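Local atomic coordinates of esterase (Rhizomucor miehei, PDB entry 4WY5), a protein that probably hydrolyses carboxylic esters, acting as a serine carboxylesterase with the alpha/beta hydrolase fold. Residues A158-G163 / F294-V299; P10-A15 / L288-G293; L83-G88 / R104-K109. One frame throughout, in Å; residues are numbered along the deposited sequence.

Contact 1. Residues A158-G163 / F294-V299; sequences AGDSAG and FITVPV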
ATOM      1  N   ALA A 158       0.292 -16.761   3.558  1.00 18.22           N
ATOM      2  CA  ALA A 158      -0.298 -15.491   3.980  1.00 21.16           C
ATOM      3  C   ALA A 158      -1.206 -15.673   5.209  1.00 20.95           C
ATOM      4  O   ALA A 158      -1.872 -16.706   5.331  1.00 20.93           O
ATOM      5  CB  ALA A 158      -1.083 -14.864   2.820  1.00 15.42           C
ATOM      6  N   GLY A 159      -1.222 -14.681   6.113  1.00 17.26           N
ATOM      7  CA  GLY A 159      -2.097 -14.712   7.284  1.00 15.87           C
ATOM      8  C   GLY A 159      -2.305 -13.375   8.001  1.00 22.11           C
ATOM      9  O   GLY A 159      -1.531 -12.422   7.810  1.00 19.73           O
ATOM     10  N   ASP A 160      -3.357 -13.305   8.828  1.00 22.15           N
ATOM     11  CA  ASP A 160      -3.678 -12.118   9.648  1.00 17.53           C
ATOM     12  C   ASP A 160      -3.381 -12.304  11.156  1.00 20.41           C
ATOM     13  O   ASP A 160      -3.546 -13.409  11.699  1.00 19.97           O
ATOM     14  CB  ASP A 160      -5.157 -11.735   9.477  1.00 19.88           C
ATOM     15  CG  ASP A 160      -6.115 -12.893   9.824  1.00 23.44           C
ATOM     16  OD1 ASP A 160      -6.942 -12.727  10.757  1.00 24.18           O
ATOM     17  OD2 ASP A 160      -6.021 -13.971   9.192  1.00 16.98           O
ATOM     18  N   SER A 161      -2.921 -11.235  11.819  1.00 17.37           N
ATOM     19  CA  SER A 161      -2.669 -11.255  13.264  1.00 21.88           C
ATOM     20  C   SER A 161      -1.776 -12.433  13.671  1.00 18.16           C
ATOM     21  O   SER A 161      -0.623 -12.539  13.241  1.00 17.30           O
ATOM     22  CB  SER A 161      -4.006 -11.322  14.034  1.00 25.80           C
ATOM     23  OG  SER A 161      -3.935 -10.709  15.319  1.00 26.98           O
ATOM     24  N   ALA A 162      -2.339 -13.354  14.449  1.00 17.83           N
ATOM     25  CA  ALA A 162      -1.613 -14.565  14.841  1.00 20.76           C
ATOM     26  C   ALA A 162      -1.247 -15.440  13.637  1.00 20.74           C
ATOM     27  O   ALA A 162      -0.253 -16.165  13.682  1.00 19.75           O
ATOM     28  CB  ALA A 162      -2.435 -15.379  15.853  1.00 19.13           C
ATOM     29  N   GLY A 163      -2.034 -15.368  12.563  1.00 19.71           N
ATOM     30  CA  GLY A 163      -1.701 -16.082  11.344  1.00 17.58           C
ATOM     31  C   GLY A 163      -0.510 -15.449  10.636  1.00 21.93           C
ATOM     32  O   GLY A 163       0.254 -16.134   9.934  1.00 20.56           O
ATOM     33  N   PHE A 294      -8.656  -5.578  10.962  1.00 18.52           N
ATOM     34  CA  PHE A 294      -9.690  -5.024  10.076  1.00 21.55           C
ATOM     35  C   PHE A 294     -10.027  -5.902   8.876  1.00 17.95           C
ATOM     36  O   PHE A 294     -11.085  -5.747   8.286  1.00 23.54           O
ATOM     37  CB  PHE A 294      -9.309  -3.606   9.593  1.00 19.80           C
ATOM     38  CG  PHE A 294      -8.125  -3.551   8.642  1.00 21.17           C
ATOM     39  CD1 PHE A 294      -8.313  -3.580   7.249  1.00 26.27           C
ATOM     40  CD2 PHE A 294      -6.825  -3.405   9.136  1.00 20.87           C
ATOM     41  CE1 PHE A 294      -7.204  -3.493   6.363  1.00 21.07           C
ATOM     42  CE2 PHE A 294      -5.717  -3.326   8.276  1.00 18.88           C
ATOM     43  CZ  PHE A 294      -5.905  -3.365   6.886  1.00 20.34           C
ATOM     44  N   ILE A 295      -9.182  -6.864   8.552  1.00 16.82           N
ATOM     45  CA  ILE A 295      -9.440  -7.672   7.372  1.00 19.41           C
ATOM     46  C   ILE A 295     -10.668  -8.569   7.555  1.00 18.73           C
ATOM     47  O   ILE A 295     -11.279  -8.966   6.556  1.00 21.65           O
ATOM     48  CB  ILE A 295      -8.192  -8.541   6.981  1.00 21.31           C
ATOM     49  CG1 ILE A 295      -8.131  -8.762   5.468  1.00 22.17           C
ATOM     50  CG2 ILE A 295      -8.195  -9.888   7.668  1.00 20.23           C
ATOM     51  CD1 ILE A 295      -7.834  -7.495   4.673  1.00 22.32           C
ATOM     52  N   THR A 296     -11.072  -8.842   8.800  1.00 18.26           N
ATOM     53  CA  THR A 296     -12.270  -9.673   9.053  1.00 22.53           C
ATOM     54  C   THR A 296     -13.539  -8.877   9.415  1.00 21.60           C
ATOM     55  O   THR A 296     -14.526  -9.465   9.843  1.00 24.03           O
ATOM     56  CB  THR A 296     -12.046 -10.714  10.186  1.00 21.90           C
ATOM     57  OG1 THR A 296     -11.389 -10.087  11.293  1.00 32.84           O
ATOM     58  CG2 THR A 296     -11.218 -11.907   9.703  1.00 21.63           C
ATOM     59  N   VAL A 297     -13.514  -7.558   9.239  1.00 24.01           N
ATOM     60  CA  VAL A 297     -14.695  -6.712   9.466  1.00 25.65           C
ATOM     61  C   VAL A 297     -15.629  -6.722   8.249  1.00 26.09           C
ATOM     62  O   VAL A 297     -15.236  -6.337   7.141  1.00 24.54           O
ATOM     63  CB  VAL A 297     -14.279  -5.257   9.814  1.00 26.08           C
ATOM     64  CG1 VAL A 297     -15.472  -4.297   9.755  1.00 24.14           C
ATOM     65  CG2 VAL A 297     -13.622  -5.229  11.182  1.00 22.92           C
ATOM     66  N   PRO A 298     -16.883  -7.156   8.465  1.00 31.96           N
ATOM     67  CA  PRO A 298     -17.875  -7.461   7.415  1.00 31.99           C
ATOM     68  C   PRO A 298     -18.273  -6.271   6.533  1.00 32.67           C
ATOM     69  O   PRO A 298     -18.468  -6.432   5.324  1.00 28.11           O
ATOM     70  CB  PRO A 298     -19.094  -7.953   8.210  1.00 31.95           C
ATOM     71  CG  PRO A 298     -18.555  -8.319   9.590  1.00 28.34           C
ATOM     72  CD  PRO A 298     -17.417  -7.390   9.825  1.00 26.40           C
ATOM     73  N   VAL A 299     -18.414  -5.096   7.136  1.00 30.23           N
ATOM     74  CA  VAL A 299     -18.812  -3.926   6.379  1.00 29.66           C
ATOM     75  C   VAL A 299     -17.609  -3.315   5.678  1.00 33.03           C
ATOM     76  O   VAL A 299     -16.660  -2.860   6.329  1.00 28.83           O
ATOM     77  CB  VAL A 299     -19.481  -2.871   7.272  1.00 31.61           C
ATOM     78  CG1 VAL A 299     -19.929  -1.680   6.427  1.00 25.43           C
ATOM     79  CG2 VAL A 299     -20.671  -3.482   7.992  1.00 37.99           C
TER

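Contact 2. Residues P10-A15 / L288-G293; sequences PVYAAA and LGAVHG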
ATOM      1  N   PRO A  10     -15.365   5.456  10.682  1.00 26.93           N
ATOM      2  CA  PRO A  10     -16.618   5.290  11.434  1.00 25.26           C
ATOM      3  C   PRO A  10     -17.049   3.834  11.620  1.00 24.74           C
ATOM      4  O   PRO A  10     -17.581   3.511  12.679  1.00 29.34           O
ATOM      5  CB  PRO A  10     -17.643   6.049  10.579  1.00 21.44           C
ATOM      6  CG  PRO A  10     -16.838   7.121   9.912  1.00 27.43           C
ATOM      7  CD  PRO A  10     -15.452   6.553   9.695  1.00 26.64           C
ATOM      8  N   VAL A  11     -16.817   2.974  10.631  1.00 28.28           N
ATOM      9  CA  VAL A  11     -17.158   1.555  10.764  1.00 23.57           C
ATOM     10  C   VAL A  11     -16.386   0.899  11.915  1.00 24.20           C
ATOM     11  O   VAL A  11     -16.943   0.077  12.634  1.00 27.47           O
ATOM     12  CB  VAL A  11     -16.894   0.788   9.448  1.00 23.33           C
ATOM     13  CG1 VAL A  11     -16.760  -0.714   9.692  1.00 21.65           C
ATOM     14  CG2 VAL A  11     -18.007   1.060   8.437  1.00 27.21           C
ATOM     15  N   TYR A  12     -15.120   1.279  12.106  1.00 27.19           N
ATOM     16  CA  TYR A  12     -14.292   0.697  13.175  1.00 26.62           C
ATOM     17  C   TYR A  12     -14.710   1.279  14.513  1.00 30.14           C
ATOM     18  O   TYR A  12     -14.703   0.585  15.540  1.00 31.87           O
ATOM     19  CB  TYR A  12     -12.796   0.958  12.937  1.00 21.77           C
ATOM     20  CG  TYR A  12     -12.320   0.410  11.610  1.00 23.57           C
ATOM     21  CD1 TYR A  12     -12.783  -0.817  11.132  1.00 25.39           C
ATOM     22  CD2 TYR A  12     -11.471   1.147  10.802  1.00 22.64           C
ATOM     23  CE1 TYR A  12     -12.382  -1.312   9.900  1.00 21.74           C
ATOM     24  CE2 TYR A  12     -11.062   0.671   9.567  1.00 24.10           C
ATOM     25  CZ  TYR A  12     -11.517  -0.559   9.118  1.00 25.60           C
ATOM     26  OH  TYR A  12     -11.113  -1.031   7.883  1.00 20.04           O
ATOM     27  N   ALA A  13     -15.077   2.558  14.507  1.00 29.23           N
ATOM     28  CA  ALA A  13     -15.549   3.197  15.734  1.00 32.84           C
ATOM     29  C   ALA A  13     -16.879   2.595  16.191  1.00 35.66           C
ATOM     30  O   ALA A  13     -17.078   2.361  17.385  1.00 39.76           O
ATOM     31  CB  ALA A  13     -15.683   4.708  15.545  1.00 26.20           C
ATOM     32  N   ALA A  14     -17.776   2.330  15.243  1.00 29.03           N
ATOM     33  CA  ALA A  14     -19.063   1.729  15.571  1.00 32.81           C
ATOM     34  C   ALA A  14     -18.901   0.312  16.112  1.00 43.08           C
ATOM     35  O   ALA A  14     -19.593  -0.083  17.061  1.00 43.38           O
ATOM     36  CB  ALA A  14     -19.959   1.724  14.367  1.00 36.38           C
ATOM     37  N   ALA A  15     -17.966  -0.441  15.534  1.00 38.33           N
ATOM     38  CA  ALA A  15     -17.744  -1.823  15.964  1.00 38.45           C
ATOM     39  C   ALA A  15     -17.166  -1.925  17.378  1.00 40.60           C
ATOM     40  O   ALA A  15     -17.545  -2.817  18.140  1.00 47.21           O
ATOM     41  CB  ALA A  15     -16.831  -2.537  14.979  1.00 35.76           C
ATOM     42  N   LEU A 288      -3.454   4.092   7.057  1.00 22.40           N
ATOM     43  CA  LEU A 288      -4.076   5.183   7.817  1.00 20.95           C
ATOM     44  C   LEU A 288      -5.577   4.988   8.061  1.00 20.21           C
ATOM     45  O   LEU A 288      -6.324   4.589   7.163  1.00 22.70           O
ATOM     46  CB  LEU A 288      -3.857   6.520   7.101  1.00 23.08           C
ATOM     47  CG  LEU A 288      -2.623   7.384   7.431  1.00 25.05           C
ATOM     48  CD1 LEU A 288      -1.351   6.591   7.640  1.00 21.83           C
ATOM     49  CD2 LEU A 288      -2.394   8.422   6.350  1.00 20.77           C
ATOM     50  N   GLY A 289      -6.008   5.287   9.285  1.00 20.11           N
ATOM     51  CA  GLY A 289      -7.409   5.197   9.675  1.00 21.09           C
ATOM     52  C   GLY A 289      -7.885   3.832  10.164  1.00 23.75           C
ATOM     53  O   GLY A 289      -9.070   3.673  10.491  1.00 24.23           O
ATOM     54  N   ALA A 290      -6.987   2.845  10.192  1.00 18.48           N
ATOM     55  CA  ALA A 290      -7.397   1.469  10.495  1.00 25.51           C
ATOM     56  C   ALA A 290      -7.008   1.015  11.898  1.00 24.08           C
ATOM     57  O   ALA A 290      -6.109   1.576  12.525  1.00 24.69           O
ATOM     58  CB  ALA A 290      -6.820   0.494   9.460  1.00 19.15           C
ATOM     59  N   VAL A 291      -7.695  -0.020  12.377  1.00 23.05           N
ATOM     60  CA  VAL A 291      -7.439  -0.588  13.694  1.00 20.45           C
ATOM     61  C   VAL A 291      -7.030  -2.047  13.490  1.00 21.80           C
ATOM     62  O   VAL A 291      -7.182  -2.588  12.388  1.00 20.50           O
ATOM     63  CB  VAL A 291      -8.679  -0.509  14.602  1.00 22.40           C
ATOM     64  CG1 VAL A 291      -9.096   0.935  14.816  1.00 19.38           C
ATOM     65  CG2 VAL A 291      -9.827  -1.272  13.975  1.00 22.62           C
ATOM     66  N   HIS A 292      -6.537  -2.688  14.543  1.00 19.44           N
ATOM     67  CA  HIS A 292      -6.153  -4.104  14.481  1.00 22.33           C
ATOM     68  C   HIS A 292      -7.311  -5.022  14.054  1.00 20.76           C
ATOM     69  O   HIS A 292      -8.463  -4.807  14.439  1.00 21.95           O
ATOM     70  CB  HIS A 292      -5.603  -4.559  15.846  1.00 20.89           C
ATOM     71  CG  HIS A 292      -5.035  -5.944  15.835  1.00 21.83           C
ATOM     72  ND1 HIS A 292      -3.760  -6.221  15.396  1.00 21.82           N
ATOM     73  CD2 HIS A 292      -5.578  -7.131  16.195  1.00 21.12           C
ATOM     74  CE1 HIS A 292      -3.534  -7.523  15.494  1.00 19.59           C
ATOM     75  NE2 HIS A 292      -4.616  -8.094  15.982  1.00 21.82           N
ATOM     76  N   GLY A 293      -7.002  -6.029  13.236  1.00 24.22           N
ATOM     77  CA  GLY A 293      -7.957  -7.048  12.807  1.00 18.35           C
ATOM     78  C   GLY A 293      -8.897  -6.698  11.651  1.00 26.48           C
ATOM     79  O   GLY A 293      -9.801  -7.495  11.332  1.00 23.12           O
TER

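Contact 3. Residues L83-G88 / R104-K109; sequences LIFLHG and RDLTVK. With SO4 (sulfate ion), chain D.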
ATOM      1  N   LEU A  83      -1.948 -20.963  -2.670  1.00 24.29           N
ATOM      2  CA  LEU A  83      -1.807 -20.054  -1.525  1.00 18.30           C
ATOM      3  C   LEU A  83      -2.086 -20.757  -0.194  1.00 22.05           C
ATOM      4  O   LEU A  83      -3.194 -21.255   0.020  1.00 23.97           O
ATOM      5  CB  LEU A  83      -2.764 -18.859  -1.680  1.00 21.15           C
ATOM      6  CG  LEU A  83      -2.875 -17.856  -0.525  1.00 19.67           C
ATOM      7  CD1 LEU A  83      -1.524 -17.168  -0.265  1.00 18.37           C
ATOM      8  CD2 LEU A  83      -3.974 -16.826  -0.788  1.00 17.48           C
ATOM      9  N   ILE A  84      -1.101 -20.791   0.701  1.00 23.29           N
ATOM     10  CA  ILE A  84      -1.284 -21.353   2.044  1.00 20.08           C
ATOM     11  C   ILE A  84      -1.845 -20.271   2.963  1.00 24.01           C
ATOM     12  O   ILE A  84      -1.145 -19.286   3.226  1.00 20.53           O
ATOM     13  CB  ILE A  84       0.057 -21.862   2.636  1.00 21.61           C
ATOM     14  CG1 ILE A  84       0.777 -22.784   1.647  1.00 18.37           C
ATOM     15  CG2 ILE A  84      -0.174 -22.556   3.966  1.00 15.49           C
ATOM     16  CD1 ILE A  84       0.017 -24.075   1.362  1.00 16.45           C
ATOM     17  N   PHE A  85      -3.076 -20.431   3.469  1.00 22.97           N
ATOM     18  CA  PHE A  85      -3.666 -19.369   4.300  1.00 18.50           C
ATOM     19  C   PHE A  85      -3.826 -19.753   5.784  1.00 23.44           C
ATOM     20  O   PHE A  85      -4.452 -20.764   6.137  1.00 23.31           O
ATOM     21  CB  PHE A  85      -5.028 -18.939   3.740  1.00 19.28           C
ATOM     22  CG  PHE A  85      -5.549 -17.669   4.353  1.00 22.33           C
ATOM     23  CD1 PHE A  85      -5.220 -16.443   3.809  1.00 24.87           C
ATOM     24  CD2 PHE A  85      -6.326 -17.699   5.500  1.00 24.82           C
ATOM     25  CE1 PHE A  85      -5.673 -15.281   4.374  1.00 21.15           C
ATOM     26  CE2 PHE A  85      -6.780 -16.533   6.078  1.00 23.89           C
ATOM     27  CZ  PHE A  85      -6.454 -15.324   5.509  1.00 24.76           C
ATOM     28  N   LEU A  86      -3.282 -18.897   6.643  1.00 21.89           N
ATOM     29  CA  LEU A  86      -3.220 -19.128   8.086  1.00 18.64           C
ATOM     30  C   LEU A  86      -4.019 -18.062   8.826  1.00 18.73           C
ATOM     31  O   LEU A  86      -3.609 -16.896   8.867  1.00 19.99           O
ATOM     32  CB  LEU A  86      -1.763 -19.100   8.530  1.00 14.52           C
ATOM     33  CG  LEU A  86      -0.877 -19.932   7.594  1.00 21.83           C
ATOM     34  CD1 LEU A  86       0.623 -19.770   7.883  1.00 20.05           C
ATOM     35  CD2 LEU A  86      -1.294 -21.404   7.686  1.00 17.21           C
ATOM     36  N   HIS A  87      -5.146 -18.453   9.421  1.00 18.11           N
ATOM     37  CA  HIS A  87      -6.079 -17.478  10.013  1.00 21.47           C
ATOM     38  C   HIS A  87      -5.661 -16.949  11.387  1.00 19.15           C
ATOM     39  O   HIS A  87      -4.989 -17.635  12.153  1.00 17.37           O
ATOM     40  CB  HIS A  87      -7.482 -18.093  10.133  1.00 23.43           C
ATOM     41  CG  HIS A  87      -7.595 -19.129  11.215  1.00 27.10           C
ATOM     42  ND1 HIS A  87      -7.836 -18.806  12.532  1.00 21.86           N
ATOM     43  CD2 HIS A  87      -7.513 -20.483  11.166  1.00 22.21           C
ATOM     44  CE1 HIS A  87      -7.883 -19.917  13.251  1.00 24.83           C
ATOM     45  NE2 HIS A  87      -7.701 -20.945  12.446  1.00 24.40           N
ATOM     46  N   GLY A  88      -6.125 -15.746  11.717  1.00 21.43           N
ATOM     47  CA  GLY A  88      -5.895 -15.158  13.034  1.00 19.49           C
ATOM     48  C   GLY A  88      -6.930 -15.555  14.094  1.00 24.44           C
ATOM     49  O   GLY A  88      -7.756 -16.450  13.876  1.00 19.45           O
ATOM     50  N   ARG A 104     -12.378 -16.190   0.461  1.00 22.52           N
ATOM     51  CA  ARG A 104     -13.091 -16.322  -0.799  1.00 23.61           C
ATOM     52  C   ARG A 104     -12.763 -15.182  -1.776  1.00 22.22           C
ATOM     53  O   ARG A 104     -12.644 -15.427  -2.982  1.00 23.42           O
ATOM     54  CB  ARG A 104     -14.603 -16.438  -0.533  1.00 24.45           C
ATOM     55  CG  ARG A 104     -14.961 -17.845  -0.018  1.00 28.68           C
ATOM     56  CD  ARG A 104     -16.457 -18.181   0.068  1.00 29.01           C
ATOM     57  NE  ARG A 104     -16.625 -19.496   0.698  1.00 32.97           N
ATOM     58  CZ  ARG A 104     -17.769 -20.169   0.793  1.00 38.52           C
ATOM     59  NH1 ARG A 104     -18.888 -19.672   0.287  1.00 37.39           N
ATOM     60  NH2 ARG A 104     -17.787 -21.349   1.401  1.00 38.64           N
ATOM     61  N   ASP A 105     -12.549 -13.971  -1.254  1.00 24.72           N
ATOM     62  CA  ASP A 105     -12.095 -12.821  -2.070  1.00 26.92           C
ATOM     63  C   ASP A 105     -10.703 -13.031  -2.724  1.00 22.56           C
ATOM     64  O   ASP A 105     -10.524 -12.819  -3.923  1.00 22.62           O
ATOM     65  CB  ASP A 105     -12.067 -11.521  -1.229  1.00 21.31           C
ATOM     66  CG  ASP A 105     -13.459 -10.919  -1.024  1.00 25.50           C
ATOM     67  OD1 ASP A 105     -14.431 -11.428  -1.635  1.00 32.17           O
ATOM     68  OD2 ASP A 105     -13.586  -9.916  -0.287  1.00 18.58           O
ATOM     69  N   LEU A 106      -9.712 -13.395  -1.920  1.00 24.40           N
ATOM     70  CA  LEU A 106      -8.365 -13.665  -2.441  1.00 24.34           C
ATOM     71  C   LEU A 106      -8.358 -14.785  -3.493  1.00 23.27           C
ATOM     72  O   LEU A 106      -7.661 -14.697  -4.509  1.00 23.05           O
ATOM     73  CB  LEU A 106      -7.423 -14.031  -1.290  1.00 18.11           C
ATOM     74  CG  LEU A 106      -7.173 -12.883  -0.294  1.00 23.90           C
ATOM     75  CD1 LEU A 106      -6.415 -13.349   0.943  1.00 18.37           C
ATOM     76  CD2 LEU A 106      -6.441 -11.727  -0.979  1.00 18.92           C
ATOM     77  N   THR A 107      -9.134 -15.837  -3.237  1.00 20.66           N
ATOM     78  CA  THR A 107      -9.162 -17.008  -4.111  1.00 22.08           C
ATOM     79  C   THR A 107      -9.646 -16.667  -5.529  1.00 23.09           C
ATOM     80  O   THR A 107      -8.951 -16.969  -6.498  1.00 20.71           O
ATOM     81  CB  THR A 107     -10.043 -18.134  -3.504  1.00 21.49           C
ATOM     82  OG1 THR A 107      -9.439 -18.608  -2.291  1.00 23.84           O
ATOM     83  CG2 THR A 107     -10.207 -19.303  -4.486  1.00 22.28           C
ATOM     84  N   VAL A 108     -10.813 -16.034  -5.667  1.00 21.48           N
ATOM     85  CA  VAL A 108     -11.315 -15.751  -7.014  1.00 22.13           C
ATOM     86  C   VAL A 108     -10.614 -14.551  -7.701  1.00 26.19           C
ATOM     87  O   VAL A 108     -10.462 -14.569  -8.923  1.00 27.22           O
ATOM     88  CB  VAL A 108     -12.865 -15.538  -7.026  1.00 26.21           C
ATOM     89  CG1 VAL A 108     -13.536 -16.529  -6.087  1.00 25.29           C
ATOM     90  CG2 VAL A 108     -13.256 -14.118  -6.648  1.00 33.50           C
ATOM     91  N   LYS A 109     -10.183 -13.528  -6.942  1.00 22.33           N
ATOM     92  CA  LYS A 109      -9.514 -12.352  -7.538  1.00 23.65           C
ATOM     93  C   LYS A 109      -8.082 -12.660  -7.985  1.00 22.63           C
ATOM     94  O   LYS A 109      -7.622 -12.122  -8.983  1.00 21.13           O
ATOM     95  CB  LYS A 109      -9.481 -11.167  -6.557  1.00 24.54           C
ATOM     96  CG  LYS A 109     -10.840 -10.564  -6.259  1.00 25.89           C
ATOM     97  CD  LYS A 109     -10.765  -9.466  -5.195  1.00 27.73           C
ATOM     98  CE  LYS A 109     -12.163  -8.952  -4.846  1.00 27.65           C
ATOM     99  NZ  LYS A 109     -12.880  -8.280  -5.978  1.00 26.70           N
TER
HETATM  100  S   SO4 D 402     -21.411 -22.946   1.771  1.00 82.39           S
HETATM  101  O1  SO4 D 402     -22.467 -23.871   2.197  1.00 79.68           O
HETATM  102  O2  SO4 D 402     -20.543 -23.598   0.791  1.00 74.53           O
HETATM  103  O3  SO4 D 402     -22.007 -21.753   1.156  1.00 59.72           O
HETATM  104  O4  SO4 D 402     -20.607 -22.571   2.936  1.00 78.43           O

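Contact 1. Residues A158-G163 / F294-V299
D160 at the end of strand 155-160 meets I295, in the short 3-10 turn 294-295, through a single apolar approach: D160 CB lies 4.0 Å from I295 CG2. Beyond CB, the first torsion (57°) sets CG between the backbone N and the carbonyl carbon, and from there the carboxylate oxygens find different partners. OD1 passes T296 at the limit of contact, 4.5 Å from its CG2 methyl, and takes its hydrogen bond from NE2 of H99. OD2 is held more loosely, by a weak hydrogen bond from the backbone N of G88. The buried carboxylate therefore relies on partners other than the 294-299 segment, which supplies methyl groups here; T296 OG1 is bonded instead to G293 O. In I295 the CG2 branch faces the aspartate, while the end of the longer branch leads away and the side chain packs on Y304 and T307 of helix 302-319. On the backbone of the first segment, a hydrogen bond from G163 N to D160 O spans the turn at S161, whose phi and psi of 52° and -115° are unusual for a residue with a side chain. This strained strand-turn-helix geometry, with the sequence GDSAG, is characteristic of the nucleophile elbow of alpha/beta hydrolases, with S161 as the probable nucleophile.

Contact 2. Residues P10-A15 / L288-G293
First torsions of -58° at Y12 and -61° at V291 bring the two side chains together: the tyrosine ring leaves helix 10-19 with CG anti to its carbonyl carbon, and V291 has CG1 in the equivalent position, leaving CG2 to meet the root of the ring. Y12 and V291 lie alongside one another, running in opposite senses. V291 CG2 comes to 3.8 Å from Y12 CG, and CB of the tyrosine sits 4.1 Å from V291 CG1, so both methyls of the valine bear on Y12. Further along the ring, Y12 CE2 lies 3.9 Å from A290 CA, an oblique approach. G289 O reaches the ring edge near its plane, 3.5 Å from Y12 CD2. The N-terminal helix thus packs on the chain that follows strand 282-287 of the alpha/beta hydrolase sheet and leads to H292, the probable histidine of a Ser-His-Asp triad: its ND1 is hydrogen-bonded to D262 OD2 and its NE2 to S161 OG. G289, at the corner before the weakly bonded strand 290-291, has a positive phi of 87°, a conformation readily adopted by glycine. L288 itself forms backbone hydrogen bonds with the second subunit and packs on A284 of that chain. Beyond the apolar stretch, the polar end of the buried tyrosine is satisfied by a hydrogen bond between Y12 OH and T301 OG1.

Contact 3. Residues L83-G88 / R104-K109
Between segments 83-88 and 104-109 the nearest CA atoms are those of L83 and T107, 8.4 Å apart, a spacing that leaves room for side chains between the two backbones. Strand 80-86 and helix 100-110 are the first two elements of a beta-alpha-beta crossover that continues into strand 113-117, the neighbour of strand 80-86 in the sheet of the alpha/beta hydrolase fold. L106 is the residue that spans the gap from the helix. Its CB lies 4.5 Å from L83 CD2, a loose contact, while its CD1 methyl reaches 4.0 Å from F85 CE1. A chi1 of -168° swings the F85 ring away from its own backbone N, bringing CE1 to the L106 methyl, and the two side chains cross at about a right angle. The methyl comes at the ring obliquely. L83 and F85, alternate residues of the strand, both point toward the helix, and I308 of helix 302-319 also packs on L106. No hydrogen bond joins the two segments. Where the strand gives way to loop, H87 ND1 donates to G88 O over 2.7 Å, nearly straight at 161° and close to the imidazole plane; the HG pair begins the HGGG sequence that in this esterase family commonly shapes the oxyanion hole. R104, in the same helix but not touching segment 83-88, extends its chain from CG to NE and forms a salt bridge with E53. A sulfate ion, probably from the crystallisation liquor, meets the edge of its guanidinium, with a weak hydrogen bond of 3.4 Å from R104 NH2 to sulfate O4.

In the fold
Contacts 1 and 3 share the central sheet: strands 155-160 and 80-86 are neighbours in it, A158 hydrogen-bonding to I84 and L86, and the contact centres lie about 10 Å apart. Contact 2 sits farther out, its centre about 12 Å from that of contact 1 and about 22 Å from that of contact 3, whose nearest atoms are about 8 Å away. S161 OG and H292 NE2, 2.8 Å apart, link contacts 1 and 2 across the probable catalytic site. Along the chain, contact 3 lies wholly between the segments of contact 2 and closes before contact 1 opens; the segments of contacts 1 and 2 alternate. Distant residues thus converge where the sheet meets the loop carrying H292.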